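Local atomic coordinates of MmeI (Methylophilus methylotrophus, PDB entry 5HR4), a protein that is a Type IIL restriction-modification enzyme that cuts DNA and probably methylates adenine at N6, using S-adenosyl-L-methionine as methyl donor. Residues A[672-677]-A[690-695]; A[713-718]-A[731-736]. One frame throughout, in Å; residues are numbered along the deposited sequence.

Interaction 1 of 2, residues A[672-677]-A[690-695]; sequences YFRRFV and CLWLDG
Leu691 puts both its methyl groups to work against 672-677. CD1 sits over one face of the Phe673 ring, 4.3 Å from the ring centroid, in a CH-pi contact displaced toward the rim, and it also meets CB of Tyr672; CD2 packs against Phe673 CZ at 3.6 Å. Leu693 CD2 likewise lies over one face of the Tyr672 ring, 4.0 Å from Tyr672 CG. With an alanine in place of Phe673, Leu691 CD1 would probably lose the ring face it packs on and Phe654 its edge-to-face partner. Arg674 and Cys690 form an antiparallel hydrogen-bonded pair, Arg674 N to Cys690 O and Cys690 N to Arg674 O both at 3.0 Å, next to the non-hydrogen-bonded pair Phe673-Leu691. Beyond the strand end, Trp692 N adds a nearly straight 2.8 Å bond to Tyr672 O. On the sheet face of Arg674 and Cys690, the extended arginine brings NH1 obliquely to 3.7 Å from Trp692 CD1; the guanidinium and indole planes are only 10° apart, but the groups are not stacked. Phe676 points its CB toward 690-695; with CG anti to the backbone N (chi1 -173°), its CD1 meets Cys690 CB at 3.9 Å, and the Cys690 sulfur makes an oblique sulfur-aromatic contact. Farther out, Ile770 touches Arg674, Phe676, Cys690 and Trp692. Backbone bonds set this pairing within the target recognition domain, a join apolar apart from the Arg674 guanidinium at its margin.

Interaction 2 of 2, residues A[713-718]-A[731-736]; sequences KVQEFR and STPMKF
Arg718 reaches from helix 705-719 to the Lys735 carbonyl of loop 731-736. From CB, directed toward the loop, the chain bends at chi2 (127°) and chi3 (103°), which swings the guanidinium round to its targets. NH1 goes to Thr647 O. NH2 gives a nearly straight hydrogen bond to Lys735 O at 3.0 Å, with the acceptor close to the guanidinium plane, and another to Ser729 O. Thr732 O lies 3.3 Å from NH2, but the angle there is too poor for a bond. Pro733 CA comes over one face of the group, at 4.5 Å from NH2. One turn back along the helix, Val714 CG1 packs 3.5 Å from Pro733 O. Gln715 runs alongside the proline, pointing the same way: its CB is 3.7 Å from Pro733 CB, and its NE2 passes the proline CG on the way to a hydrogen bond with Ala730 O. Thr732 to Lys735 form a type I beta turn, which places Pro733 beside the helix. The carbonyl oxygens of Thr647, Ser729 and Lys735 are all bonded by one cationic group, so the arginine ties this helix to three separate backbone points, the charge probably strengthening each bond.

Overall arrangement
Interaction 1 and interaction 2 both belong to the target recognition domain and follow one another along the chain, their centres about 15 Å apart. The first is mostly buried and joins two strands of one small sheet; the second is only partly buried and joins a helix to an irregular loop. Their chemistry differs accordingly: reciprocal backbone bonds with apolar side chains in 672-677 and 690-695, against one arginine of helix 705-719 bonded to carbonyl oxygens, Lys735 O among them. They also touch. Phe736 meets Trp692 edge-to-face and packs against Phe676, and Leu693 CB lies against Met734 O, so the loop of interaction 2 borders the strand pair. Near interaction 2, Phe717 packs on a DNA sugar.

Interaction 1 of 2, residues A[672-677]-A[690-695]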
ATOM      1  N   TYR A 672      29.507  32.501 -12.813  1.00 40.11           N
ATOM      2  CA  TYR A 672      28.409  32.110 -11.938  1.00 42.61           C
ATOM      3  C   TYR A 672      28.051  30.627 -12.000  1.00 40.17           C
ATOM      4  O   TYR A 672      27.239  30.172 -11.187  1.00 35.95           O
ATOM      5  CB  TYR A 672      27.165  32.949 -12.262  1.00 38.55           C
ATOM      6  CG  TYR A 672      27.336  34.389 -11.857  1.00 43.87           C
ATOM      7  CD1 TYR A 672      27.680  34.716 -10.554  1.00 46.03           C
ATOM      8  CD2 TYR A 672      27.207  35.417 -12.781  1.00 45.17           C
ATOM      9  CE1 TYR A 672      27.864  36.032 -10.167  1.00 47.75           C
ATOM     10  CE2 TYR A 672      27.390  36.741 -12.407  1.00 50.39           C
ATOM     11  CZ  TYR A 672      27.719  37.043 -11.093  1.00 54.86           C
ATOM     12  OH  TYR A 672      27.901  38.355 -10.692  1.00 63.21           O
ATOM     13  N   PHE A 673      28.613  29.871 -12.937  1.00 38.83           N
ATOM     14  CA  PHE A 673      28.411  28.433 -12.969  1.00 39.84           C
ATOM     15  C   PHE A 673      29.260  27.761 -11.913  1.00 38.30           C
ATOM     16  O   PHE A 673      30.400  28.155 -11.664  1.00 38.31           O
ATOM     17  CB  PHE A 673      28.770  27.853 -14.332  1.00 39.37           C
ATOM     18  CG  PHE A 673      27.718  28.059 -15.354  1.00 36.75           C
ATOM     19  CD1 PHE A 673      27.690  29.212 -16.096  1.00 35.75           C
ATOM     20  CD2 PHE A 673      26.741  27.103 -15.558  1.00 38.15           C
ATOM     21  CE1 PHE A 673      26.714  29.406 -17.039  1.00 43.00           C
ATOM     22  CE2 PHE A 673      25.755  27.288 -16.494  1.00 37.58           C
ATOM     23  CZ  PHE A 673      25.739  28.444 -17.238  1.00 43.75           C
ATOM     24  N   ARG A 674      28.692  26.740 -11.293  1.00 37.43           N
ATOM     25  CA  ARG A 674      29.420  25.909 -10.353  1.00 40.29           C
ATOM     26  C   ARG A 674      28.885  24.494 -10.515  1.00 40.46           C
ATOM     27  O   ARG A 674      27.777  24.294 -11.028  1.00 39.31           O
ATOM     28  CB  ARG A 674      29.268  26.438  -8.918  1.00 42.74           C
ATOM     29  CG  ARG A 674      30.081  27.710  -8.566  1.00 37.15           C
ATOM     30  CD  ARG A 674      30.126  27.817  -7.052  1.00 43.05           C
ATOM     31  NE  ARG A 674      31.000  28.852  -6.510  1.00 50.05           N
ATOM     32  CZ  ARG A 674      30.948  29.246  -5.235  1.00 53.66           C
ATOM     33  NH1 ARG A 674      30.065  28.695  -4.408  1.00 47.17           N
ATOM     34  NH2 ARG A 674      31.751  30.197  -4.783  1.00 55.12           N
ATOM     35  N   ARG A 675      29.697  23.508 -10.108  1.00 43.10           N
ATOM     36  CA  ARG A 675      29.313  22.102 -10.248  1.00 36.94           C
ATOM     37  C   ARG A 675      28.161  21.763  -9.318  1.00 35.44           C
ATOM     38  O   ARG A 675      28.126  22.193  -8.161  1.00 39.39           O
ATOM     39  CB  ARG A 675      30.492  21.172  -9.941  1.00 39.75           C
ATOM     40  CG  ARG A 675      31.602  21.207 -10.973  1.00 49.26           C
ATOM     41  CD  ARG A 675      32.851  20.442 -10.534  1.00 53.74           C
ATOM     42  NE  ARG A 675      34.002  20.815 -11.357  1.00 64.85           N
ATOM     43  CZ  ARG A 675      34.237  20.340 -12.578  1.00 66.75           C
ATOM     44  NH1 ARG A 675      33.407  19.459 -13.127  1.00 59.65           N
ATOM     45  NH2 ARG A 675      35.303  20.745 -13.255  1.00 67.76           N
ATOM     46  N   PHE A 676      27.232  20.952  -9.810  1.00 31.04           N
ATOM     47  CA  PHE A 676      26.023  20.608  -9.070  1.00 32.54           C
ATOM     48  C   PHE A 676      25.951  19.098  -8.939  1.00 33.78           C
ATOM     49  O   PHE A 676      25.934  18.395  -9.955  1.00 33.51           O
ATOM     50  CB  PHE A 676      24.803  21.142  -9.808  1.00 33.98           C
ATOM     51  CG  PHE A 676      23.529  20.996  -9.074  1.00 30.32           C
ATOM     52  CD1 PHE A 676      23.261  21.783  -7.963  1.00 32.10           C
ATOM     53  CD2 PHE A 676      22.556  20.126  -9.534  1.00 34.09           C
ATOM     54  CE1 PHE A 676      22.044  21.677  -7.293  1.00 31.75           C
ATOM     55  CE2 PHE A 676      21.338  20.001  -8.867  1.00 34.62           C
ATOM     56  CZ  PHE A 676      21.081  20.788  -7.746  1.00 28.65           C
ATOM     57  N   VAL A 677      25.897  18.599  -7.702  1.00 32.27           N
ATOM     58  CA  VAL A 677      25.856  17.161  -7.448  1.00 34.64           C
ATOM     59  C   VAL A 677      24.653  16.819  -6.582  1.00 31.71           C
ATOM     60  O   VAL A 677      24.562  17.257  -5.429  1.00 32.74           O
ATOM     61  CB  VAL A 677      27.154  16.654  -6.789  1.00 28.56           C
ATOM     62  N   CYS A 690      24.966  24.202 -12.000  1.00 35.99           N
ATOM     63  CA  CYS A 690      23.948  25.171 -11.634  1.00 27.82           C
ATOM     64  C   CYS A 690      24.468  26.594 -11.792  1.00 39.04           C
ATOM     65  O   CYS A 690      25.669  26.846 -11.665  1.00 39.48           O
ATOM     66  CB  CYS A 690      23.471  24.969 -10.192  1.00 33.54           C
ATOM     67  SG  CYS A 690      24.707  25.302  -8.889  1.00 37.78           S
ATOM     68  N   LEU A 691      23.544  27.520 -12.090  1.00 44.60           N
ATOM     69  CA  LEU A 691      23.764  28.955 -11.936  1.00 33.66           C
ATOM     70  C   LEU A 691      23.698  29.296 -10.457  1.00 39.43           C
ATOM     71  O   LEU A 691      22.617  29.251  -9.865  1.00 41.70           O
ATOM     72  CB  LEU A 691      22.697  29.746 -12.681  1.00 37.36           C
ATOM     73  CG  LEU A 691      23.055  30.424 -14.000  1.00 42.59           C
ATOM     74  CD1 LEU A 691      24.444  31.027 -13.958  1.00 36.92           C
ATOM     75  CD2 LEU A 691      22.994  29.386 -15.052  1.00 50.77           C
ATOM     76  N   TRP A 692      24.829  29.657  -9.849  1.00 39.10           N
ATOM     77  CA  TRP A 692      24.872  29.926  -8.407  1.00 36.67           C
ATOM     78  C   TRP A 692      24.957  31.436  -8.192  1.00 37.62           C
ATOM     79  O   TRP A 692      26.024  32.041  -8.343  1.00 41.81           O
ATOM     80  CB  TRP A 692      26.027  29.192  -7.738  1.00 31.89           C
ATOM     81  CG  TRP A 692      26.026  29.351  -6.263  1.00 28.38           C
ATOM     82  CD1 TRP A 692      26.866  30.127  -5.518  1.00 28.21           C
ATOM     83  CD2 TRP A 692      25.125  28.735  -5.339  1.00 30.68           C
ATOM     84  NE1 TRP A 692      26.554  30.025  -4.184  1.00 25.97           N
ATOM     85  CE2 TRP A 692      25.484  29.174  -4.047  1.00 30.40           C
ATOM     86  CE3 TRP A 692      24.058  27.839  -5.477  1.00 31.62           C
ATOM     87  CZ2 TRP A 692      24.810  28.755  -2.901  1.00 27.05           C
ATOM     88  CZ3 TRP A 692      23.388  27.420  -4.337  1.00 29.04           C
ATOM     89  CH2 TRP A 692      23.770  27.880  -3.064  1.00 29.36           C
ATOM     90  N   LEU A 693      23.830  32.033  -7.792  1.00 40.07           N
ATOM     91  CA  LEU A 693      23.668  33.480  -7.729  1.00 40.10           C
ATOM     92  C   LEU A 693      23.612  34.040  -6.316  1.00 44.04           C
ATOM     93  O   LEU A 693      23.483  35.261  -6.166  1.00 46.36           O
ATOM     94  CB  LEU A 693      22.407  33.885  -8.488  1.00 32.60           C
ATOM     95  CG  LEU A 693      22.460  33.349  -9.915  1.00 34.95           C
ATOM     96  CD1 LEU A 693      21.126  33.477 -10.590  1.00 36.63           C
ATOM     97  CD2 LEU A 693      23.535  34.088 -10.693  1.00 41.61           C
ATOM     98  N   ASP A 694      23.712  33.199  -5.281  1.00 40.31           N
ATOM     99  CA  ASP A 694      23.830  33.691  -3.912  1.00 45.69           C
ATOM    100  C   ASP A 694      24.988  34.681  -3.825  1.00 53.05           C
ATOM    101  O   ASP A 694      26.155  34.306  -3.992  1.00 60.58           O
ATOM    102  CB  ASP A 694      24.029  32.537  -2.916  1.00 39.01           C
ATOM    103  CG  ASP A 694      23.817  32.967  -1.460  1.00 46.41           C
ATOM    104  OD1 ASP A 694      22.847  33.711  -1.178  1.00 52.46           O
ATOM    105  OD2 ASP A 694      24.620  32.557  -0.595  1.00 44.20           O
ATOM    106  N   GLY A 695      24.658  35.952  -3.604  1.00 48.15           N
ATOM    107  CA  GLY A 695      25.658  36.992  -3.508  1.00 57.66           C
ATOM    108  C   GLY A 695      26.204  37.426  -4.852  1.00 68.74           C
ATOM    109  O   GLY A 695      27.418  37.612  -5.011  1.00 70.20           O
TER

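Interaction 2 of 2, residues A[713-718]-A[731-736]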
ATOM      1  N   LYS A 713      12.009  32.980 -15.143  1.00 35.25           N
ATOM      2  CA  LYS A 713      11.312  31.693 -15.213  1.00 36.04           C
ATOM      3  C   LYS A 713      11.188  31.057 -13.834  1.00 29.44           C
ATOM      4  O   LYS A 713      10.142  30.472 -13.501  1.00 29.74           O
ATOM      5  CB  LYS A 713      12.020  30.747 -16.183  1.00 32.35           C
ATOM      6  CG  LYS A 713      11.222  30.462 -17.457  1.00 31.75           C
ATOM      7  CD  LYS A 713      12.008  30.813 -18.709  1.00 34.79           C
ATOM      8  CE  LYS A 713      11.169  30.611 -19.974  1.00 45.26           C
ATOM      9  NZ  LYS A 713      11.643  29.456 -20.816  1.00 47.74           N
ATOM     10  N   VAL A 714      12.224  31.193 -13.010  1.00 26.78           N
ATOM     11  CA  VAL A 714      12.123  30.736 -11.628  1.00 28.49           C
ATOM     12  C   VAL A 714      10.955  31.420 -10.941  1.00 27.67           C
ATOM     13  O   VAL A 714      10.070  30.759 -10.382  1.00 32.16           O
ATOM     14  CB  VAL A 714      13.441  30.980 -10.870  1.00 32.21           C
ATOM     15  CG1 VAL A 714      13.259  30.706  -9.392  1.00 28.07           C
ATOM     16  CG2 VAL A 714      14.564  30.109 -11.443  1.00 32.10           C
ATOM     17  N   GLN A 715      10.903  32.754 -11.028  1.00 32.89           N
ATOM     18  CA  GLN A 715       9.883  33.531 -10.320  1.00 26.76           C
ATOM     19  C   GLN A 715       8.467  33.164 -10.757  1.00 25.48           C
ATOM     20  O   GLN A 715       7.560  33.051  -9.923  1.00 22.29           O
ATOM     21  CB  GLN A 715      10.134  35.025 -10.528  1.00 29.62           C
ATOM     22  CG  GLN A 715       9.036  35.900  -9.932  1.00 28.43           C
ATOM     23  CD  GLN A 715       9.460  37.327  -9.737  1.00 28.62           C
ATOM     24  OE1 GLN A 715       9.325  38.152 -10.645  1.00 31.06           O
ATOM     25  NE2 GLN A 715       9.984  37.634  -8.548  1.00 26.83           N
ATOM     26  N   GLU A 716       8.248  32.978 -12.061  1.00 27.43           N
ATOM     27  CA  GLU A 716       6.908  32.638 -12.522  1.00 25.99           C
ATOM     28  C   GLU A 716       6.499  31.270 -12.030  1.00 31.69           C
ATOM     29  O   GLU A 716       5.353  31.072 -11.603  1.00 35.65           O
ATOM     30  CB  GLU A 716       6.831  32.705 -14.039  1.00 29.05           C
ATOM     31  CG  GLU A 716       6.653  34.134 -14.508  1.00 41.08           C
ATOM     32  CD  GLU A 716       7.270  34.413 -15.857  1.00 46.65           C
ATOM     33  OE1 GLU A 716       7.878  33.485 -16.442  1.00 49.92           O
ATOM     34  OE2 GLU A 716       7.142  35.571 -16.329  1.00 53.06           O
ATOM     35  N   PHE A 717       7.423  30.306 -12.080  1.00 37.68           N
ATOM     36  CA  PHE A 717       7.116  28.977 -11.571  1.00 32.24           C
ATOM     37  C   PHE A 717       6.843  29.044 -10.081  1.00 31.83           C
ATOM     38  O   PHE A 717       5.864  28.457  -9.590  1.00 31.52           O
ATOM     39  CB  PHE A 717       8.263  28.003 -11.881  1.00 37.82           C
ATOM     40  CG  PHE A 717       8.197  26.707 -11.105  1.00 31.93           C
ATOM     41  CD1 PHE A 717       7.493  25.611 -11.604  1.00 37.38           C
ATOM     42  CD2 PHE A 717       8.832  26.584  -9.870  1.00 29.42           C
ATOM     43  CE1 PHE A 717       7.421  24.392 -10.873  1.00 30.33           C
ATOM     44  CE2 PHE A 717       8.770  25.383  -9.140  1.00 33.92           C
ATOM     45  CZ  PHE A 717       8.058  24.288  -9.645  1.00 29.14           C
ATOM     46  N   ARG A 718       7.684  29.781  -9.342  1.00 24.53           N
ATOM     47  CA  ARG A 718       7.510  29.804  -7.894  1.00 25.86           C
ATOM     48  C   ARG A 718       6.176  30.421  -7.490  1.00 30.24           C
ATOM     49  O   ARG A 718       5.584  29.993  -6.494  1.00 34.19           O
ATOM     50  CB  ARG A 718       8.682  30.518  -7.231  1.00 26.96           C
ATOM     51  CG  ARG A 718       9.551  29.580  -6.393  1.00 33.65           C
ATOM     52  CD  ARG A 718      11.024  29.645  -6.739  1.00 29.52           C
ATOM     53  NE  ARG A 718      11.778  30.409  -5.756  1.00 32.75           N
ATOM     54  CZ  ARG A 718      13.105  30.365  -5.628  1.00 38.20           C
ATOM     55  NH1 ARG A 718      13.834  29.581  -6.418  1.00 33.20           N
ATOM     56  NH2 ARG A 718      13.708  31.101  -4.697  1.00 42.61           N
ATOM     57  N   SER A 731       9.993  36.099  -4.657  1.00 32.75           N
ATOM     58  CA  SER A 731      10.512  37.456  -4.579  1.00 35.34           C
ATOM     59  C   SER A 731      11.982  37.500  -4.152  1.00 40.10           C
ATOM     60  O   SER A 731      12.474  38.570  -3.773  1.00 35.54           O
ATOM     61  CB  SER A 731       9.669  38.271  -3.608  1.00 32.15           C
ATOM     62  OG  SER A 731       9.752  37.687  -2.316  1.00 40.45           O
ATOM     63  N   THR A 732      12.662  36.351  -4.154  1.00 36.56           N
ATOM     64  CA  THR A 732      14.123  36.257  -4.173  1.00 34.47           C
ATOM     65  C   THR A 732      14.451  35.243  -5.249  1.00 36.95           C
ATOM     66  O   THR A 732      14.897  34.127  -4.956  1.00 37.86           O
ATOM     67  CB  THR A 732      14.697  35.813  -2.830  1.00 33.82           C
ATOM     68  OG1 THR A 732      13.841  34.800  -2.289  1.00 44.62           O
ATOM     69  CG2 THR A 732      14.779  36.972  -1.860  1.00 37.83           C
ATOM     70  N   PRO A 733      14.171  35.571  -6.512  1.00 34.23           N
ATOM     71  CA  PRO A 733      14.181  34.542  -7.550  1.00 34.58           C
ATOM     72  C   PRO A 733      15.561  34.139  -8.028  1.00 32.50           C
ATOM     73  O   PRO A 733      15.648  33.282  -8.907  1.00 38.19           O
ATOM     74  CB  PRO A 733      13.386  35.205  -8.675  1.00 28.29           C
ATOM     75  CG  PRO A 733      13.762  36.615  -8.543  1.00 29.26           C
ATOM     76  CD  PRO A 733      13.784  36.875  -7.065  1.00 30.30           C
ATOM     77  N   MET A 734      16.647  34.705  -7.525  1.00 31.25           N
ATOM     78  CA  MET A 734      17.946  34.253  -8.002  1.00 38.83           C
ATOM     79  C   MET A 734      18.674  33.382  -6.994  1.00 36.75           C
ATOM     80  O   MET A 734      19.749  32.870  -7.298  1.00 36.77           O
ATOM     81  CB  MET A 734      18.831  35.438  -8.416  1.00 38.43           C
ATOM     82  CG  MET A 734      18.754  36.673  -7.581  1.00 38.55           C
ATOM     83  SD  MET A 734      19.845  37.892  -8.350  1.00 55.42           S
ATOM     84  CE  MET A 734      21.311  37.761  -7.334  1.00 52.16           C
ATOM     85  N   LYS A 735      18.104  33.189  -5.817  1.00 35.61           N
ATOM     86  CA  LYS A 735      18.694  32.383  -4.774  1.00 32.31           C
ATOM     87  C   LYS A 735      17.898  31.094  -4.663  1.00 33.28           C
ATOM     88  O   LYS A 735      16.680  31.095  -4.853  1.00 30.78           O
ATOM     89  CB  LYS A 735      18.697  33.131  -3.436  1.00 36.12           C
ATOM     90  CG  LYS A 735      19.706  34.266  -3.373  1.00 42.34           C
ATOM     91  CD  LYS A 735      19.643  35.027  -2.055  1.00 40.62           C
ATOM     92  CE  LYS A 735      20.251  36.429  -2.214  1.00 56.93           C
ATOM     93  NZ  LYS A 735      19.487  37.330  -3.151  1.00 52.11           N
ATOM     94  N   PHE A 736      18.600  29.994  -4.385  1.00 32.56           N
ATOM     95  CA  PHE A 736      17.927  28.732  -4.133  1.00 32.93           C
ATOM     96  C   PHE A 736      16.907  28.927  -3.017  1.00 30.70           C
ATOM     97  O   PHE A 736      17.055  29.803  -2.160  1.00 30.94           O
ATOM     98  CB  PHE A 736      18.937  27.631  -3.743  1.00 32.95           C
ATOM     99  CG  PHE A 736      19.630  26.950  -4.914  1.00 32.35           C
ATOM    100  CD1 PHE A 736      19.736  27.562  -6.152  1.00 33.11           C
ATOM    101  CD2 PHE A 736      20.186  25.682  -4.757  1.00 39.36           C
ATOM    102  CE1 PHE A 736      20.381  26.931  -7.212  1.00 29.13           C
ATOM    103  CE2 PHE A 736      20.840  25.038  -5.817  1.00 35.32           C
ATOM    104  CZ  PHE A 736      20.927  25.667  -7.048  1.00 31.55           C
TER